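Local coordinates for chymotrypsin-like serine protease (Equine arteritis virus, PDB 1MBM), which is a chymotrypsin-like serine proteinase that probably cleaves the arterivirus replicase polyprotein, at residues G7-S12 / N39-K44; V28-H33 / L52-N57; G58-A63 / V125-G130. One frame throughout, in Å; residues are numbered along the deposited sequence.

Interaction 1 (7-12 with 39-44) and interaction 2 (28-33 with 52-57) belong to the first barrel, with centres about 9 Å apart; a backbone bond from Leu52 N to Ala41 O (2.8 Å) joins them. Interaction 3 (58-63 with 125-130) spans from that barrel to the second one. Its centre is about 7 Å from that of interaction 2 and about 13 Å from that of interaction 1. Interactions 2 and 3 meet at the probable catalytic triad of His33, Asp59 and Ser114: His33 ND1 lies 2.8 Å from Asp59 OD1, and His33 CE1 packs 3.1 Å from Thr129 O. Interaction 1, further off, closes the barrel wall.

Interaction 1 (G7-S12 / N39-K44); sequences GFVAGS and NMATLK
Ala10 O is gripped from two directions: Thr42 N gives it a nearly straight bond of 2.9 Å (171° at the hydrogen), and a water adds a weak one. The same water lies 3.0 Å from Thr42 OG1, so it bridges the hydroxyl and the carbonyl on the outer side of the pair. Thr42 OG1 sits beside its own backbone N (chi1 -64°), on the outward face of the strand, where it is also hydrogen-bonded to Thr51 OG1 of the adjacent strand. In return Ala10 N donates to Thr42 O, completing one hydrogen-bonded antiparallel pair. The second such pair is Phe8 with Lys44. Here Lys44 N reaches Phe8 O at 2.7 Å almost along the carbonyl direction, while Phe8 N returns a bond to Lys44 O in the carbonyl plane. Between the two pairs stands the non-hydrogen-bonded pair Val9 and Leu43, flanked by CA-H...O contacts to the neighbouring carbonyls, Val9 CA to Thr42 O and Leu43 CA to Phe8 O.

Side chains alternate between the faces. Val9 and Leu43 point into the barrel, with Val9 CG2 4.1 Å from Leu43 CD1 as the two chains cross at a slant; Val9 CG1 meets Ala41 CB at 3.9 Å. Within the barrel Val9 also touches Thr30, and Leu43 touches Val28. Phe8 and Lys44 lie on the other face, side by side at their roots, CB to CB 4.3 Å.

Strands 6-10 and 40-45, first and fourth along the chain, are the two ends of the six-stranded antiparallel sheet, and their pairing closes it into a barrel, as in the N-terminal barrel of chymotrypsin-like proteinases. The chemistry implies a seam held chiefly by four backbone hydrogen bonds, with an apolar inner surface and a mixed outer face that carries a water at Thr42 and Ala10.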
loop_
_atom_site.group_PDB
_atom_site.type_symbol
_atom_site.label_atom_id
_atom_site.label_comp_id
_atom_site.label_asym_id
_atom_site.label_seq_id
_atom_site.Cartn_x
_atom_site.Cartn_y
_atom_site.Cartn_z
ATOM N N GLY A 7 4.478 -7.407 9.243
ATOM C CA GLY A 7 5.684 -8.205 9.360
ATOM C C GLY A 7 6.589 -8.182 8.140
ATOM O O GLY A 7 6.287 -7.538 7.131
ATOM N N PHE A 8 7.717 -8.883 8.254
ATOM C CA PHE A 8 8.687 -8.998 7.176
ATOM C C PHE A 8 8.456 -10.304 6.423
ATOM O O PHE A 8 8.170 -11.326 7.027
ATOM C CB PHE A 8 10.112 -9.006 7.739
ATOM C CG PHE A 8 10.564 -7.684 8.295
ATOM C CD1 PHE A 8 11.042 -6.691 7.453
ATOM C CD2 PHE A 8 10.538 -7.445 9.658
ATOM C CE1 PHE A 8 11.471 -5.478 7.959
ATOM C CE2 PHE A 8 10.968 -6.232 10.175
ATOM C CZ PHE A 8 11.438 -5.250 9.325
ATOM N N VAL A 9 8.588 -10.267 5.100
ATOM C CA VAL A 9 8.387 -11.449 4.260
ATOM C C VAL A 9 9.640 -11.697 3.411
ATOM O O VAL A 9 10.177 -10.759 2.815
ATOM C CB VAL A 9 7.164 -11.278 3.327
ATOM C CG1 VAL A 9 6.999 -12.463 2.407
ATOM C CG2 VAL A 9 5.865 -11.080 4.149
ATOM N N ALA A 10 10.114 -12.947 3.392
ATOM C CA ALA A 10 11.265 -13.336 2.582
ATOM C C ALA A 10 10.949 -14.546 1.693
ATOM O O ALA A 10 10.611 -15.626 2.189
ATOM C CB ALA A 10 12.467 -13.643 3.474
ATOM N N GLY A 11 11.074 -14.348 0.383
ATOM C CA GLY A 11 10.891 -15.393 -0.617
ATOM C C GLY A 11 12.001 -15.224 -1.639
ATOM O O GLY A 11 13.183 -15.302 -1.286
ATOM N N SER A 12 11.643 -14.982 -2.898
ATOM C CA SER A 12 12.643 -14.704 -3.931
ATOM C C SER A 12 13.196 -13.306 -3.701
ATOM O O SER A 12 14.297 -12.963 -4.148
ATOM C CB SER A 12 12.039 -14.788 -5.333
ATOM O OG SER A 12 11.919 -16.131 -5.767
ATOM N N ASN A 39 6.358 -19.888 -5.171
ATOM C CA ASN A 39 5.131 -19.637 -4.407
ATOM C C ASN A 39 5.212 -19.798 -2.890
ATOM O O ASN A 39 4.187 -19.772 -2.202
ATOM C CB ASN A 39 3.955 -20.455 -4.961
ATOM C CG ASN A 39 3.127 -19.680 -5.975
ATOM O OD1 ASN A 39 3.232 -19.885 -7.186
ATOM N ND2 ASN A 39 2.286 -18.793 -5.476
ATOM N N MET A 40 6.429 -19.937 -2.374
ATOM C CA MET A 40 6.643 -20.115 -0.947
ATOM C C MET A 40 7.426 -18.941 -0.358
ATOM O O MET A 40 8.317 -18.400 -1.009
ATOM C CB MET A 40 7.388 -21.421 -0.703
ATOM C CG MET A 40 7.052 -22.090 0.602
ATOM S SD MET A 40 7.444 -23.851 0.574
ATOM C CE MET A 40 9.248 -23.810 0.425
ATOM N N ALA A 41 7.090 -18.545 0.867
ATOM C CA ALA A 41 7.792 -17.449 1.527
ATOM C C ALA A 41 7.613 -17.477 3.042
ATOM O O ALA A 41 6.610 -17.957 3.562
ATOM C CB ALA A 41 7.352 -16.112 0.969
ATOM N N THR A 42 8.589 -16.932 3.751
ATOM C CA THR A 42 8.550 -16.962 5.202
ATOM C C THR A 42 8.196 -15.594 5.777
ATOM O O THR A 42 8.809 -14.586 5.421
ATOM C CB THR A 42 9.893 -17.460 5.757
ATOM O OG1 THR A 42 10.122 -18.823 5.344
ATOM C CG2 THR A 42 9.820 -17.557 7.270
ATOM N N LEU A 43 7.193 -15.577 6.652
ATOM C CA LEU A 43 6.744 -14.369 7.339
ATOM C C LEU A 43 7.402 -14.301 8.718
ATOM O O LEU A 43 7.487 -15.300 9.431
ATOM C CB LEU A 43 5.225 -14.400 7.523
ATOM C CG LEU A 43 4.623 -13.413 8.527
ATOM C CD1 LEU A 43 4.744 -11.988 7.996
ATOM C CD2 LEU A 43 3.162 -13.753 8.819
ATOM N N LYS A 44 7.881 -13.122 9.079
ATOM C CA LYS A 44 8.436 -12.895 10.397
ATOM C C LYS A 44 7.615 -11.780 11.035
ATOM O O LYS A 44 7.584 -10.671 10.516
ATOM C CB LYS A 44 9.892 -12.467 10.293
ATOM C CG LYS A 44 10.547 -12.146 11.629
ATOM C CD LYS A 44 11.925 -11.547 11.415
ATOM C CE LYS A 44 12.296 -10.604 12.543
ATOM N NZ LYS A 44 13.554 -9.863 12.254
HETATM O O HOH W 1 11.312 -18.957 2.565
#

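Interaction 2 (V28-H33 / L52-N57); sequences VLTASH and LTFKKN
Val28 and Leu52 meet inside the N-terminal, six-stranded beta-barrel of the chymotrypsin-like fold. Their strands, 25-31 and 48-57, both flank strand 60-65, and their inward side chains meet over it, with no hydrogen bond between the two segments.

The apolar contacts come first. Leu52 CD1 rests against both methyls of Val28, 3.9 Å from CG1 and equally far from CG2, with the two side chains crossing near a right angle. Phe54 comes in further along: its ring corner CE2 lies 3.6 Å from Thr30 CG2, again with the side chains nearly perpendicular, and 3.7 Å from Val28 O. Thr30 can offer a methyl here because its OG1, anti to the backbone N (chi1 -172°), is turned to Thr16 O, leaving CG2 between N and the carbonyl carbon. Ala41 and Val35 also touch the Phe54 side chain, so the ring packs where several elements converge.

At the barrel end, polar and aliphatic groups mix. The extended Lys56 chain runs past Ser32, whose OG hydrogen-bonds to Gly58 O. The lysine ends at Gly36 O, to which NZ is hydrogen-bonded. A water ties the two segments at this end, accepting from Lys56 NZ at 2.8 Å and donating to Ser32 O. Closest of all across the contact, Ser32 OG lies 3.3 Å from the methylene carbon Lys56 CG.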
loop_
_atom_site.group_PDB
_atom_site.type_symbol
_atom_site.label_atom_id
_atom_site.label_comp_id
_atom_site.label_asym_id
_atom_site.label_seq_id
_atom_site.Cartn_x
_atom_site.Cartn_y
_atom_site.Cartn_z
ATOM N N VAL A 28 -2.634 -13.695 5.403
ATOM C CA VAL A 28 -1.372 -12.980 5.254
ATOM C C VAL A 28 -1.248 -12.411 3.838
ATOM O O VAL A 28 -1.249 -13.156 2.872
ATOM C CB VAL A 28 -0.175 -13.924 5.556
ATOM C CG1 VAL A 28 1.173 -13.205 5.343
ATOM C CG2 VAL A 28 -0.282 -14.498 6.978
ATOM N N LEU A 29 -1.108 -11.099 3.720
ATOM C CA LEU A 29 -0.951 -10.450 2.410
ATOM C C LEU A 29 0.455 -9.919 2.178
ATOM O O LEU A 29 1.097 -9.445 3.106
ATOM C CB LEU A 29 -1.899 -9.266 2.280
ATOM C CG LEU A 29 -3.363 -9.517 2.608
ATOM C CD1 LEU A 29 -4.153 -8.208 2.486
ATOM C CD2 LEU A 29 -3.939 -10.615 1.713
ATOM N N THR A 30 0.904 -9.971 0.927
ATOM C CA THR A 30 2.200 -9.430 0.516
ATOM C C THR A 30 2.180 -9.334 -1.011
ATOM O O THR A 30 1.115 -9.509 -1.632
ATOM C CB THR A 30 3.399 -10.306 1.046
ATOM O OG1 THR A 30 4.654 -9.656 0.797
ATOM C CG2 THR A 30 3.520 -11.644 0.286
ATOM N N ALA A 31 3.328 -9.018 -1.607
ATOM C CA ALA A 31 3.440 -8.893 -3.059
ATOM C C ALA A 31 3.953 -10.192 -3.685
ATOM O O ALA A 31 4.855 -10.831 -3.148
ATOM C CB ALA A 31 4.359 -7.737 -3.428
ATOM N N SER A 32 3.393 -10.560 -4.831
ATOM C CA SER A 32 3.801 -11.790 -5.519
ATOM C C SER A 32 5.291 -11.827 -5.883
ATOM O O SER A 32 5.935 -12.866 -5.764
ATOM C CB SER A 32 2.953 -12.005 -6.770
ATOM O OG SER A 32 1.574 -11.976 -6.439
ATOM N N HIS A 33 5.847 -10.703 -6.321
ATOM C CA HIS A 33 7.253 -10.703 -6.727
ATOM C C HIS A 33 8.204 -10.848 -5.524
ATOM O O HIS A 33 9.357 -11.223 -5.684
ATOM C CB HIS A 33 7.594 -9.481 -7.581
ATOM C CG HIS A 33 7.703 -8.206 -6.806
ATOM N ND1 HIS A 33 6.606 -7.433 -6.490
ATOM C CD2 HIS A 33 8.780 -7.558 -6.301
ATOM C CE1 HIS A 33 7.002 -6.371 -5.812
ATOM N NE2 HIS A 33 8.316 -6.424 -5.681
ATOM N N LEU A 52 4.858 -19.906 4.400
ATOM C CA LEU A 52 3.524 -19.955 3.812
ATOM C C LEU A 52 3.512 -20.128 2.288
ATOM O O LEU A 52 4.470 -19.781 1.616
ATOM C CB LEU A 52 2.801 -18.657 4.135
ATOM C CG LEU A 52 2.781 -18.273 5.613
ATOM C CD1 LEU A 52 2.706 -16.761 5.780
ATOM C CD2 LEU A 52 1.635 -18.955 6.288
ATOM N N THR A 53 2.397 -20.646 1.773
ATOM C CA THR A 53 2.153 -20.783 0.333
ATOM C C THR A 53 1.103 -19.733 -0.053
ATOM O O THR A 53 0.124 -19.546 0.674
ATOM C CB THR A 53 1.660 -22.212 0.010
ATOM O OG1 THR A 53 2.787 -23.096 -0.058
ATOM C CG2 THR A 53 1.089 -22.304 -1.389
ATOM N N PHE A 54 1.292 -19.070 -1.193
ATOM C CA PHE A 54 0.437 -17.948 -1.576
ATOM C C PHE A 54 -0.349 -18.131 -2.873
ATOM O O PHE A 54 0.184 -18.587 -3.879
ATOM C CB PHE A 54 1.294 -16.684 -1.741
ATOM C CG PHE A 54 1.880 -16.170 -0.459
ATOM C CD1 PHE A 54 3.024 -16.757 0.085
ATOM C CD2 PHE A 54 1.304 -15.091 0.196
ATOM C CE1 PHE A 54 3.571 -16.278 1.273
ATOM C CE2 PHE A 54 1.837 -14.619 1.385
ATOM C CZ PHE A 54 2.987 -15.220 1.922
ATOM N N LYS A 55 -1.616 -17.751 -2.850
ATOM C CA LYS A 55 -2.377 -17.685 -4.088
ATOM C C LYS A 55 -2.189 -16.266 -4.623
ATOM O O LYS A 55 -2.190 -15.294 -3.862
ATOM C CB LYS A 55 -3.851 -18.018 -3.861
ATOM C CG LYS A 55 -4.051 -19.316 -3.078
ATOM C CD LYS A 55 -5.287 -20.085 -3.530
ATOM C CE LYS A 55 -6.542 -19.222 -3.479
ATOM N NZ LYS A 55 -7.712 -19.943 -4.062
ATOM N N LYS A 56 -2.001 -16.150 -5.932
ATOM C CA LYS A 56 -1.665 -14.871 -6.526
ATOM C C LYS A 56 -2.655 -14.380 -7.564
ATOM O O LYS A 56 -3.276 -15.173 -8.271
ATOM C CB LYS A 56 -0.283 -14.966 -7.180
ATOM C CG LYS A 56 0.845 -15.231 -6.213
ATOM C CD LYS A 56 2.046 -15.774 -6.970
ATOM C CE LYS A 56 3.310 -15.793 -6.123
ATOM N NZ LYS A 56 4.396 -16.468 -6.892
ATOM N N ASN A 57 -2.801 -13.061 -7.627
ATOM C CA ASN A 57 -3.564 -12.398 -8.669
ATOM C C ASN A 57 -2.726 -11.192 -9.084
ATOM O O ASN A 57 -2.734 -10.149 -8.421
ATOM C CB ASN A 57 -4.949 -11.975 -8.174
ATOM C CG ASN A 57 -5.866 -11.583 -9.319
ATOM O OD1 ASN A 57 -5.398 -11.281 -10.417
ATOM N ND2 ASN A 57 -7.172 -11.601 -9.078
HETATM O O HOH W 2 5.644 -14.585 -8.481
#

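Interaction 3 (G58-A63 / V125-G130); sequences GDFAEA and VGVHTG
Asp59 OD2 and Thr129 OG1 stand 3.0 Å apart, the polar centre of this contact, and Thr129 CG2 lies 3.2 Å from the same carboxylate oxygen. The side chains run past one another, pointing opposite ways, and OD2 meets both the hydroxyl and the methyl branch of the threonine. Thr129 OG1 is shared with Thr140 OG1, to which it is also hydrogen-bonded.

Val127 lies alongside and touches two residues of segment 58-63, at which its side chain points: CG1 reaches Phe60 CE2 at 3.9 Å, the valine crossing the phenylalanine side chain at about a right angle, while CG2 lies 3.8 Å from Asp59 O. Gly126 CA approaches the edge of the Phe60 ring, near its plane, at 4.4 Å from CE2.

Further out, other elements set the geometry. Asp59 holds its CG anti to the backbone N (chi1 -162°), which directs the carboxylate toward segment 125-130. Its other oxygen, OD1, takes a hydrogen bond from His33 ND1, and its backbone is bonded to that of Ser32. On the opposite segment, Thr129 and Gly130 form a classic beta bulge against strand 136-140, and Val125 with Gly126 forms another against strand 117-120. Phe60 is backed by Leu29, Pro142 and Thr140.

Strand 123-132 belongs to the second barrel, so the contact spans the interface between barrels, where chymotrypsin-like proteinases carry their active site. A hydroxyl residue from the second barrel beside the probable triad aspartate, as Thr129 is here, is familiar from chymotrypsin. With His33 at OD1 and Thr129 near OD2, the carboxylate has partners at both oxygens, which probably limits its rotation and is consistent with OD1 staying turned to His33.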
loop_
_atom_site.group_PDB
_atom_site.type_symbol
_atom_site.label_atom_id
_atom_site.label_comp_id
_atom_site.label_asym_id
_atom_site.label_seq_id
_atom_site.Cartn_x
_atom_site.Cartn_y
_atom_site.Cartn_z
ATOM N N GLY A 58 -1.996 -11.324 -10.186
ATOM C CA GLY A 58 -1.032 -10.298 -10.537
ATOM C C GLY A 58 -0.045 -10.232 -9.387
ATOM O O GLY A 58 0.349 -11.274 -8.852
ATOM N N ASP A 59 0.323 -9.024 -8.965
ATOM C CA ASP A 59 1.296 -8.865 -7.876
ATOM C C ASP A 59 0.669 -8.928 -6.471
ATOM O O ASP A 59 1.365 -8.739 -5.481
ATOM C CB ASP A 59 2.099 -7.568 -8.053
ATOM C CG ASP A 59 3.388 -7.540 -7.231
ATOM O OD1 ASP A 59 4.160 -8.538 -7.227
ATOM O OD2 ASP A 59 3.717 -6.540 -6.568
ATOM N N PHE A 60 -0.639 -9.168 -6.386
ATOM C CA PHE A 60 -1.320 -9.322 -5.088
ATOM C C PHE A 60 -1.216 -10.776 -4.626
ATOM O O PHE A 60 -1.683 -11.668 -5.325
ATOM C CB PHE A 60 -2.810 -8.951 -5.203
ATOM C CG PHE A 60 -3.535 -8.935 -3.875
ATOM C CD1 PHE A 60 -4.105 -10.095 -3.362
ATOM C CD2 PHE A 60 -3.632 -7.759 -3.138
ATOM C CE1 PHE A 60 -4.778 -10.086 -2.137
ATOM C CE2 PHE A 60 -4.293 -7.745 -1.917
ATOM C CZ PHE A 60 -4.868 -8.909 -1.419
ATOM N N ALA A 61 -0.613 -11.013 -3.460
ATOM C CA ALA A 61 -0.421 -12.376 -2.951
ATOM C C ALA A 61 -1.075 -12.601 -1.590
ATOM O O ALA A 61 -0.871 -11.833 -0.661
ATOM C CB ALA A 61 1.067 -12.708 -2.874
ATOM N N GLU A 62 -1.848 -13.670 -1.468
ATOM C CA GLU A 62 -2.547 -13.954 -0.221
ATOM C C GLU A 62 -2.330 -15.386 0.249
ATOM O O GLU A 62 -2.516 -16.337 -0.525
ATOM C CB GLU A 62 -4.056 -13.702 -0.406
ATOM C CG GLU A 62 -4.945 -14.261 0.698
ATOM C CD GLU A 62 -6.429 -14.074 0.386
ATOM O OE1 GLU A 62 -6.867 -12.927 0.231
ATOM O OE2 GLU A 62 -7.152 -15.074 0.278
ATOM N N ALA A 63 -1.960 -15.532 1.521
ATOM C CA ALA A 63 -1.833 -16.844 2.154
ATOM C C ALA A 63 -2.827 -16.949 3.291
ATOM O O ALA A 63 -3.229 -15.935 3.871
ATOM C CB ALA A 63 -0.422 -17.046 2.709
ATOM N N VAL A 125 -7.025 -1.759 0.382
ATOM C CA VAL A 125 -7.335 -1.513 -1.011
ATOM C C VAL A 125 -6.357 -2.277 -1.919
ATOM O O VAL A 125 -6.695 -2.618 -3.056
ATOM C CB VAL A 125 -7.380 0.009 -1.344
ATOM C CG1 VAL A 125 -8.424 0.717 -0.461
ATOM C CG2 VAL A 125 -6.018 0.640 -1.147
ATOM N N GLY A 126 -5.160 -2.579 -1.411
ATOM C CA GLY A 126 -4.184 -3.308 -2.206
ATOM C C GLY A 126 -2.860 -3.518 -1.492
ATOM O O GLY A 126 -2.747 -3.255 -0.294
ATOM N N VAL A 127 -1.867 -4.027 -2.211
ATOM C CA VAL A 127 -0.524 -4.147 -1.653
ATOM C C VAL A 127 0.400 -3.258 -2.476
ATOM O O VAL A 127 0.144 -3.008 -3.655
ATOM C CB VAL A 127 0.023 -5.606 -1.644
ATOM C CG1 VAL A 127 -0.778 -6.492 -0.687
ATOM C CG2 VAL A 127 0.041 -6.207 -3.050
ATOM N N HIS A 128 1.473 -2.776 -1.857
ATOM C CA HIS A 128 2.424 -1.939 -2.570
ATOM C C HIS A 128 3.271 -2.795 -3.507
ATOM O O HIS A 128 3.948 -3.725 -3.071
ATOM C CB HIS A 128 3.324 -1.165 -1.597
ATOM C CG HIS A 128 4.353 -0.328 -2.285
ATOM N ND1 HIS A 128 4.034 0.831 -2.962
ATOM C CD2 HIS A 128 5.685 -0.502 -2.442
ATOM C CE1 HIS A 128 5.132 1.351 -3.475
ATOM N NE2 HIS A 128 6.148 0.561 -3.174
ATOM N N THR A 129 3.257 -2.432 -4.786
ATOM C CA THR A 129 3.914 -3.188 -5.848
ATOM C C THR A 129 5.282 -2.651 -6.250
ATOM O O THR A 129 6.214 -3.416 -6.487
ATOM C CB THR A 129 2.960 -3.236 -7.065
ATOM O OG1 THR A 129 1.903 -4.158 -6.780
ATOM C CG2 THR A 129 3.632 -3.816 -8.318
ATOM N N GLY A 130 5.424 -1.339 -6.322
ATOM C CA GLY A 130 6.710 -0.796 -6.720
ATOM C C GLY A 130 6.700 0.710 -6.787
ATOM O O GLY A 130 5.692 1.347 -6.531
#